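Local structure of BPH (Thiobacillus denitrificans, 5OVS) at residues K[4-9]-K[150-155]; K[11-16]-K[161-166]; K[114-119]-K[184-189]. The protein forms a tetradecameric double-ring complex homologous to the proteasome and is probably a hydrolase that degrades proteins or peptides inside its cavity. One frame throughout, in Å; residues are numbered along the deposited sequence.

Contact 1: residues K[4-9]-K[150-155]; sequences TIVRKD and AAYRAP
Tyr152 holds CG anti to its backbone N (chi1 -175°), which swings the phenol from segment 150-155 across to strand 3-8. From that strand Lys8 reaches back, likewise anti at chi1 (174°) and extended to its end. The Tyr152 hydroxyl donates to Arg7 O at 2.6 Å from OH, nearly in line with the carbonyl bond, and the acceptor lies at the ring edge. Val6 CG1 also meets that edge, 4.0 Å from Tyr152 CE1, while Lys8 CB packs obliquely on the same ring atom at 3.9 Å. The ammonium of Lys8 crosses in the other direction: NZ donates to Tyr152 O at 2.8 Å, tilted from the carbonyl plane, and is hydrogen-bonded to Leu157 O, so two backbone carbonyls grip it, with Ala154 O close at 2.9 Å. A phenylalanine in place of Tyr152 would probably leave Arg7 O without its hydroxyl donor and the ring tied to strand 3-8 by packing alone. Ala154 N closes a type I beta turn onto Ala151 O. Strand 3-8 is thus tied to segment 150-155, which leads toward helix 159-173 in the helical layer that covers one sheet of the alpha-beta-beta-alpha sandwich characteristic of proteasome-type subunits.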
loop_
_atom_site.group_PDB
_atom_site.type_symbol
_atom_site.label_atom_id
_atom_site.label_comp_id
_atom_site.label_asym_id
_atom_site.label_seq_id
_atom_site.Cartn_x
_atom_site.Cartn_y
_atom_site.Cartn_z
ATOM N N THR K 4 8.434 22.525 33.221
ATOM C CA THR K 4 9.670 22.245 33.917
ATOM C C THR K 4 9.431 22.038 35.413
ATOM O O THR K 4 8.439 22.513 36.004
ATOM C CB THR K 4 10.702 23.366 33.724
ATOM O OG1 THR K 4 10.161 24.594 34.217
ATOM C CG2 THR K 4 11.070 23.534 32.228
ATOM N N ILE K 5 10.356 21.314 36.022
ATOM C CA ILE K 5 10.263 21.045 37.427
ATOM C C ILE K 5 11.674 20.995 38.006
ATOM O O ILE K 5 12.584 20.448 37.394
ATOM C CB ILE K 5 9.471 19.751 37.673
ATOM C CG1 ILE K 5 8.958 19.728 39.111
ATOM C CG2 ILE K 5 10.299 18.531 37.303
ATOM C CD1 ILE K 5 7.842 18.747 39.328
ATOM N N VAL K 6 11.844 21.620 39.165
ATOM C CA VAL K 6 13.161 21.836 39.744
ATOM C C VAL K 6 13.113 21.727 41.268
ATOM O O VAL K 6 12.166 22.176 41.936
ATOM C CB VAL K 6 13.732 23.204 39.354
ATOM C CG1 VAL K 6 15.120 23.386 39.950
ATOM C CG2 VAL K 6 13.769 23.360 37.836
ATOM N N ARG K 7 14.180 21.138 41.785
ATOM C CA ARG K 7 14.378 20.881 43.180
ATOM C C ARG K 7 15.757 21.450 43.515
ATOM O O ARG K 7 16.762 20.973 43.001
ATOM C CB ARG K 7 14.358 19.364 43.332
ATOM C CG ARG K 7 14.374 18.842 44.747
ATOM C CD ARG K 7 14.989 17.455 44.802
ATOM N NE ARG K 7 15.413 17.180 46.169
ATOM C CZ ARG K 7 14.826 16.331 47.004
ATOM N NH1 ARG K 7 13.778 15.609 46.627
ATOM N NH2 ARG K 7 15.312 16.192 48.230
ATOM N N LYS K 8 15.831 22.487 44.337
ATOM C CA LYS K 8 17.135 23.067 44.655
ATOM C C LYS K 8 17.091 23.872 45.928
ATOM O O LYS K 8 16.181 24.669 46.118
ATOM C CB LYS K 8 17.620 23.965 43.516
ATOM C CG LYS K 8 18.905 24.705 43.835
ATOM C CD LYS K 8 19.363 25.602 42.700
ATOM C CE LYS K 8 20.589 26.400 43.121
ATOM N NZ LYS K 8 21.198 27.183 42.011
ATOM N N ASP K 9 18.095 23.660 46.781
ATOM C CA ASP K 9 18.252 24.384 48.051
ATOM C C ASP K 9 17.022 24.357 48.977
ATOM O O ASP K 9 16.620 25.395 49.503
ATOM C CB ASP K 9 18.667 25.841 47.789
ATOM C CG ASP K 9 20.026 25.960 47.132
ATOM O OD1 ASP K 9 20.896 25.100 47.356
ATOM O OD2 ASP K 9 20.230 26.944 46.405
ATOM N N ALA K 150 22.692 24.206 32.222
ATOM C CA ALA K 150 23.641 25.310 32.310
ATOM C C ALA K 150 23.473 26.180 33.548
ATOM O O ALA K 150 24.444 26.737 34.035
ATOM C CB ALA K 150 23.526 26.182 31.078
ATOM N N ALA K 151 22.251 26.310 34.047
ATOM C CA ALA K 151 21.937 27.270 35.103
ATOM C C ALA K 151 21.671 26.651 36.476
ATOM O O ALA K 151 21.500 27.371 37.458
ATOM C CB ALA K 151 20.721 28.081 34.683
ATOM N N TYR K 152 21.622 25.328 36.553
ATOM C CA TYR K 152 21.203 24.675 37.787
ATOM C C TYR K 152 22.108 25.034 38.957
ATOM O O TYR K 152 21.643 25.277 40.072
ATOM C CB TYR K 152 21.166 23.157 37.611
ATOM C CG TYR K 152 20.630 22.442 38.822
ATOM C CD1 TYR K 152 19.336 22.675 39.277
ATOM C CD2 TYR K 152 21.411 21.531 39.507
ATOM C CE1 TYR K 152 18.835 22.016 40.389
ATOM C CE2 TYR K 152 20.934 20.878 40.623
ATOM C CZ TYR K 152 19.648 21.117 41.065
ATOM O OH TYR K 152 19.193 20.434 42.168
ATOM N N ARG K 153 23.405 25.088 38.690
ATOM C CA ARG K 153 24.369 25.352 39.732
ATOM C C ARG K 153 24.830 26.800 39.765
ATOM O O ARG K 153 25.778 27.107 40.460
ATOM C CB ARG K 153 25.550 24.397 39.585
ATOM C CG ARG K 153 25.103 22.947 39.609
ATOM C CD ARG K 153 26.253 21.955 39.571
ATOM N NE ARG K 153 25.905 20.725 40.296
ATOM C CZ ARG K 153 25.180 19.714 39.811
ATOM N NH1 ARG K 153 24.696 19.740 38.567
ATOM N NH2 ARG K 153 24.943 18.654 40.581
ATOM N N ALA K 154 24.164 27.698 39.052
ATOM C CA ALA K 154 24.459 29.116 39.194
ATOM C C ALA K 154 23.943 29.563 40.552
ATOM O O ALA K 154 22.775 29.385 40.850
ATOM C CB ALA K 154 23.803 29.927 38.093
ATOM N N PRO K 155 24.816 30.145 41.386
ATOM C CA PRO K 155 24.415 30.407 42.774
ATOM C C PRO K 155 23.369 31.500 42.946
ATOM O O PRO K 155 22.636 31.497 43.936
ATOM C CB PRO K 155 25.727 30.802 43.463
ATOM C CG PRO K 155 26.702 31.121 42.371
ATOM C CD PRO K 155 26.252 30.392 41.148
#

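Contact 2: residues K[11-16]-K[161-166]; sequences RIAIAA and AVARLG
Ala163, Ala15 and Ala13 carry nearly all of this contact, in which helix 159-173 lies on strand 11-16 through methyl groups. The CB of Ala163 points at the strand and sits between two methyls that project from the same strand face, Ala15 CB at 4.0 Å and Ala13 CB at 4.2 Å. Ala15 also reaches the helix backbone: its CB is 3.8 Å from Ala163 O and 4.1 Å from Arg164 N, so one methyl lies against both a side chain and the main chain of the helix. Ala163 O is a buried polar atom, and its hydrogen bond from Thr4 OG1 gives it a partner on the adjoining strand. With only alanines at the centre, the segment axes come within 7.2 Å and the alpha carbons of Ala15 and Ala163 stand 5.7 Å apart. Segments 11-16 and 161-166 run in nearly the same direction, with a crossing angle of -20°.

Arg164 lies beside the alanines, its NH1 hydrogen-bonded to Val181 O and Ser183 OG near the start of strand 182-187. Ile14 points to the other face of the sheet, where it touches Ile5 and Phe184. Strand 11-16 is flanked by antiparallel strands 3-8 and 182-187; above it, Ala163 of helix 159-173 also touches Val6, and Leu165 packs on Ala150 of a second subunit.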
loop_
_atom_site.group_PDB
_atom_site.type_symbol
_atom_site.label_atom_id
_atom_site.label_comp_id
_atom_site.label_asym_id
_atom_site.label_seq_id
_atom_site.Cartn_x
_atom_site.Cartn_y
_atom_site.Cartn_z
ATOM N N ARG K 11 13.965 23.869 48.253
ATOM C CA ARG K 11 12.849 24.535 47.591
ATOM C C ARG K 11 12.476 23.726 46.353
ATOM O O ARG K 11 13.351 23.174 45.699
ATOM C CB ARG K 11 13.288 25.927 47.148
ATOM C CG ARG K 11 13.201 27.012 48.202
ATOM C CD ARG K 11 11.873 27.716 48.058
ATOM N NE ARG K 11 11.783 28.987 48.763
ATOM C CZ ARG K 11 11.827 30.191 48.183
ATOM N NH1 ARG K 11 11.977 30.340 46.862
ATOM N NH2 ARG K 11 11.731 31.276 48.946
ATOM N N ILE K 12 11.188 23.689 46.018
ATOM C CA ILE K 12 10.712 22.977 44.843
ATOM C C ILE K 12 9.955 23.959 43.974
ATOM O O ILE K 12 9.136 24.721 44.474
ATOM C CB ILE K 12 9.831 21.775 45.236
ATOM C CG1 ILE K 12 10.715 20.611 45.689
ATOM C CG2 ILE K 12 8.937 21.339 44.088
ATOM C CD1 ILE K 12 9.973 19.493 46.396
ATOM N N ALA K 13 10.249 23.955 42.673
ATOM C CA ALA K 13 9.552 24.828 41.736
ATOM C C ALA K 13 9.062 24.079 40.519
ATOM O O ALA K 13 9.543 22.995 40.204
ATOM C CB ALA K 13 10.430 25.981 41.312
ATOM N N ILE K 14 8.074 24.669 39.859
ATOM C CA ILE K 14 7.450 24.073 38.691
ATOM C C ILE K 14 6.994 25.207 37.781
ATOM O O ILE K 14 6.493 26.233 38.262
ATOM C CB ILE K 14 6.296 23.118 39.088
ATOM C CG1 ILE K 14 5.768 22.367 37.865
ATOM C CG2 ILE K 14 5.168 23.853 39.812
ATOM C CD1 ILE K 14 4.819 21.240 38.200
ATOM N N ALA K 15 7.222 25.057 36.473
ATOM C CA ALA K 15 6.857 26.115 35.525
ATOM C C ALA K 15 6.263 25.578 34.232
ATOM O O ALA K 15 6.306 24.384 33.961
ATOM C CB ALA K 15 8.057 26.998 35.234
ATOM N N ALA K 16 5.685 26.477 33.448
ATOM C CA ALA K 16 5.100 26.111 32.167
ATOM C C ALA K 16 4.981 27.346 31.309
ATOM O O ALA K 16 4.833 28.452 31.824
ATOM C CB ALA K 16 3.731 25.468 32.345
ATOM N N ALA K 161 13.704 30.295 39.516
ATOM C CA ALA K 161 14.400 30.982 38.437
ATOM C C ALA K 161 14.954 29.997 37.426
ATOM O O ALA K 161 14.980 30.274 36.230
ATOM C CB ALA K 161 15.520 31.846 39.005
ATOM N N VAL K 162 15.393 28.840 37.906
ATOM C CA VAL K 162 15.906 27.806 37.012
ATOM C C VAL K 162 14.777 27.147 36.207
ATOM O O VAL K 162 14.926 26.903 34.991
ATOM C CB VAL K 162 16.726 26.754 37.771
ATOM C CG1 VAL K 162 17.162 25.642 36.834
ATOM C CG2 VAL K 162 17.940 27.417 38.414
ATOM N N ALA K 163 13.661 26.867 36.880
ATOM C CA ALA K 163 12.483 26.278 36.232
ATOM C C ALA K 163 11.943 27.209 35.167
ATOM O O ALA K 163 11.644 26.782 34.061
ATOM C CB ALA K 163 11.402 25.987 37.256
ATOM N N ARG K 164 11.843 28.492 35.509
ATOM C CA ARG K 164 11.363 29.501 34.568
ATOM C C ARG K 164 12.315 29.633 33.398
ATOM O O ARG K 164 11.887 29.701 32.253
ATOM C CB ARG K 164 11.210 30.859 35.246
ATOM C CG ARG K 164 10.069 30.921 36.245
ATOM C CD ARG K 164 10.104 32.236 36.991
ATOM N NE ARG K 164 9.830 33.349 36.095
ATOM C CZ ARG K 164 8.621 33.676 35.634
ATOM N NH1 ARG K 164 7.539 32.984 35.978
ATOM N NH2 ARG K 164 8.494 34.702 34.804
ATOM N N LEU K 165 13.606 29.680 33.683
ATOM C CA LEU K 165 14.580 29.832 32.616
ATOM C C LEU K 165 14.434 28.693 31.606
ATOM O O LEU K 165 14.599 28.902 30.413
ATOM C CB LEU K 165 16.005 29.914 33.173
ATOM C CG LEU K 165 17.079 30.264 32.131
ATOM C CD1 LEU K 165 16.873 31.667 31.582
ATOM C CD2 LEU K 165 18.479 30.135 32.706
ATOM N N GLY K 166 14.107 27.497 32.086
ATOM C CA GLY K 166 13.923 26.348 31.218
ATOM C C GLY K 166 12.833 26.577 30.199
ATOM O O GLY K 166 12.951 26.212 29.036
#

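Contact 3: residues K[114-119]-K[184-189]; sequences ANPRGI and FVMELS
Apolar contacts centre on Met186 and Pro116. The thioether of Met186 rises from strand 182-187 with CG between the backbone N and the carbonyl carbon (chi1 74°), which sends SD to the backbone of strand 111-115, 3.5 Å from Asn115 CA. The chain then bends at chi3, and its methyl CE turns to the CB of Ala114 at 3.7 Å. Met186 crosses the Pro116 side chain at about a right angle, with SD 3.7 Å from Pro116 CD. Farther along, Pro116 CB rests 3.9 Å from Ser189 CB.

The polar contacts gather on Pro116 O. Ser189 N donates to it at 2.9 Å with a nearly straight N-H...O angle of 173°, although the donor stands above the carbonyl plane. Ser189 OG adds a weak bond to the same oxygen at 3.4 Å, and Leu188 CD1 packs against that oxygen as well. In the reverse direction, Pro116 CA makes a CA-H...O contact with Glu187 O at 3.6 Å.

Within the hairpin, Asn115 OD1 accepts from Arg117 N, forming an Asx turn inside the type I beta turn from Asn115 to Gly118. The backbone angles of Gly118 call for glycine at the last position. Arg117 lays its CG near the Ser189 hydroxyl, while its guanidinium forms salt bridges with Asp72 and Asp43. Glu187 turns to Arg11, with which it forms a salt bridge.

The contact thus joins the hairpin between strands 111-115 and 118-122 of one sheet to the end of strand 182-187 in the other. Met186 and Leu188 make backbone hydrogen bonds with Ile12 and Gly10, while Ala114 pairs with Tyr45 on the neighbouring strand 44-48 of its own sheet.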
loop_
_atom_site.group_PDB
_atom_site.type_symbol
_atom_site.label_atom_id
_atom_site.label_comp_id
_atom_site.label_asym_id
_atom_site.label_seq_id
_atom_site.Cartn_x
_atom_site.Cartn_y
_atom_site.Cartn_z
ATOM N N ALA K 114 4.723 18.451 41.153
ATOM C CA ALA K 114 5.497 19.050 42.225
ATOM C C ALA K 114 4.680 19.026 43.511
ATOM O O ALA K 114 3.545 19.465 43.538
ATOM C CB ALA K 114 5.853 20.478 41.871
ATOM N N ASN K 115 5.257 18.499 44.580
ATOM C CA ASN K 115 4.688 18.701 45.919
ATOM C C ASN K 115 5.777 18.681 46.988
ATOM O O ASN K 115 6.903 18.256 46.718
ATOM C CB ASN K 115 3.569 17.691 46.204
ATOM C CG ASN K 115 4.073 16.268 46.348
ATOM O OD1 ASN K 115 4.790 15.934 47.291
ATOM N ND2 ASN K 115 3.657 15.411 45.431
ATOM N N PRO K 116 5.454 19.146 48.210
ATOM C CA PRO K 116 6.494 19.212 49.224
ATOM C C PRO K 116 7.339 17.941 49.378
ATOM O O PRO K 116 8.511 18.037 49.749
ATOM C CB PRO K 116 5.706 19.516 50.506
ATOM C CG PRO K 116 4.552 20.327 50.029
ATOM C CD PRO K 116 4.188 19.735 48.690
ATOM N N ARG K 117 6.782 16.768 49.086
ATOM C CA ARG K 117 7.529 15.535 49.305
ATOM C C ARG K 117 8.386 15.064 48.120
ATOM O O ARG K 117 9.005 14.016 48.197
ATOM C CB ARG K 117 6.598 14.445 49.850
ATOM C CG ARG K 117 6.163 14.781 51.283
ATOM C CD ARG K 117 4.805 14.248 51.725
ATOM N NE ARG K 117 3.676 14.540 50.831
ATOM C CZ ARG K 117 3.110 15.735 50.652
ATOM N NH1 ARG K 117 3.572 16.817 51.271
ATOM N NH2 ARG K 117 2.079 15.847 49.823
ATOM N N GLY K 118 8.439 15.839 47.040
ATOM C CA GLY K 118 9.375 15.549 45.949
ATOM C C GLY K 118 8.903 16.065 44.608
ATOM O O GLY K 118 7.804 16.589 44.488
ATOM N N ILE K 119 9.742 15.898 43.589
ATOM C CA ILE K 119 9.354 16.214 42.225
ATOM C C ILE K 119 9.318 14.951 41.369
ATOM O O ILE K 119 10.209 14.106 41.431
ATOM C CB ILE K 119 10.261 17.279 41.616
ATOM C CG1 ILE K 119 11.738 16.868 41.673
ATOM C CG2 ILE K 119 10.061 18.599 42.344
ATOM C CD1 ILE K 119 12.591 17.615 40.668
ATOM N N PHE K 184 5.211 28.153 40.023
ATOM C CA PHE K 184 4.888 28.077 41.431
ATOM C C PHE K 184 6.111 27.568 42.161
ATOM O O PHE K 184 6.919 26.846 41.575
ATOM C CB PHE K 184 3.718 27.122 41.661
ATOM C CG PHE K 184 2.427 27.600 41.065
ATOM C CD1 PHE K 184 2.158 27.408 39.720
ATOM C CD2 PHE K 184 1.478 28.251 41.845
ATOM C CE1 PHE K 184 0.968 27.854 39.163
ATOM C CE2 PHE K 184 0.281 28.686 41.289
ATOM C CZ PHE K 184 0.025 28.486 39.948
ATOM N N VAL K 185 6.240 27.945 43.430
ATOM C CA VAL K 185 7.338 27.491 44.266
ATOM C C VAL K 185 6.798 27.075 45.637
ATOM O O VAL K 185 5.815 27.636 46.129
ATOM C CB VAL K 185 8.438 28.578 44.390
ATOM C CG1 VAL K 185 7.968 29.763 45.212
ATOM C CG2 VAL K 185 9.726 27.996 44.967
ATOM N N MET K 186 7.434 26.070 46.231
ATOM C CA MET K 186 7.056 25.591 47.555
ATOM C C MET K 186 8.268 25.052 48.293
ATOM O O MET K 186 9.326 24.817 47.693
ATOM C CB MET K 186 5.992 24.501 47.435
ATOM C CG MET K 186 6.520 23.164 46.938
ATOM S SD MET K 186 5.287 22.174 46.073
ATOM C CE MET K 186 5.296 23.043 44.503
ATOM N N GLU K 187 8.094 24.842 49.594
ATOM C CA GLU K 187 9.167 24.348 50.441
ATOM C C GLU K 187 9.247 22.816 50.356
ATOM O O GLU K 187 8.224 22.130 50.304
ATOM C CB GLU K 187 8.954 24.797 51.897
ATOM C CG GLU K 187 8.696 26.291 52.088
ATOM C CD GLU K 187 9.771 27.181 51.466
ATOM O OE1 GLU K 187 10.671 27.651 52.201
ATOM O OE2 GLU K 187 9.721 27.412 50.241
ATOM N N LEU K 188 10.473 22.294 50.311
ATOM C CA LEU K 188 10.715 20.869 50.441
ATOM C C LEU K 188 10.393 20.506 51.880
ATOM O O LEU K 188 10.869 21.159 52.807
ATOM C CB LEU K 188 12.177 20.575 50.148
ATOM C CG LEU K 188 12.659 19.130 50.239
ATOM C CD1 LEU K 188 12.096 18.315 49.090
ATOM C CD2 LEU K 188 14.182 19.076 50.232
ATOM N N SER K 189 9.578 19.484 52.085
ATOM C CA SER K 189 9.138 19.172 53.435
ATOM C C SER K 189 10.308 18.575 54.212
ATOM O O SER K 189 11.216 17.988 53.624
ATOM C CB SER K 189 7.919 18.244 53.425
ATOM O OG SER K 189 8.256 16.966 52.939
#

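The three contacts share the sheet containing strands 3-8, 11-16 and 182-187. Contacts 1 and 2, with centres about 8 Å apart, lie toward its helical side, and strand pairing between them brings Val6 O to 2.7 Å from Ala13 N. Contact 3 joins this sheet to the other one. Its centre is about 12 Å from that of contact 2, bridged by Ile14 O and Phe184 N at 2.9 Å, and about 14 Å from that of contact 1, with Ile5 CG1 3.6 Å from Ile119 CG2. Together they follow the sandwich from helices through one sheet to the next.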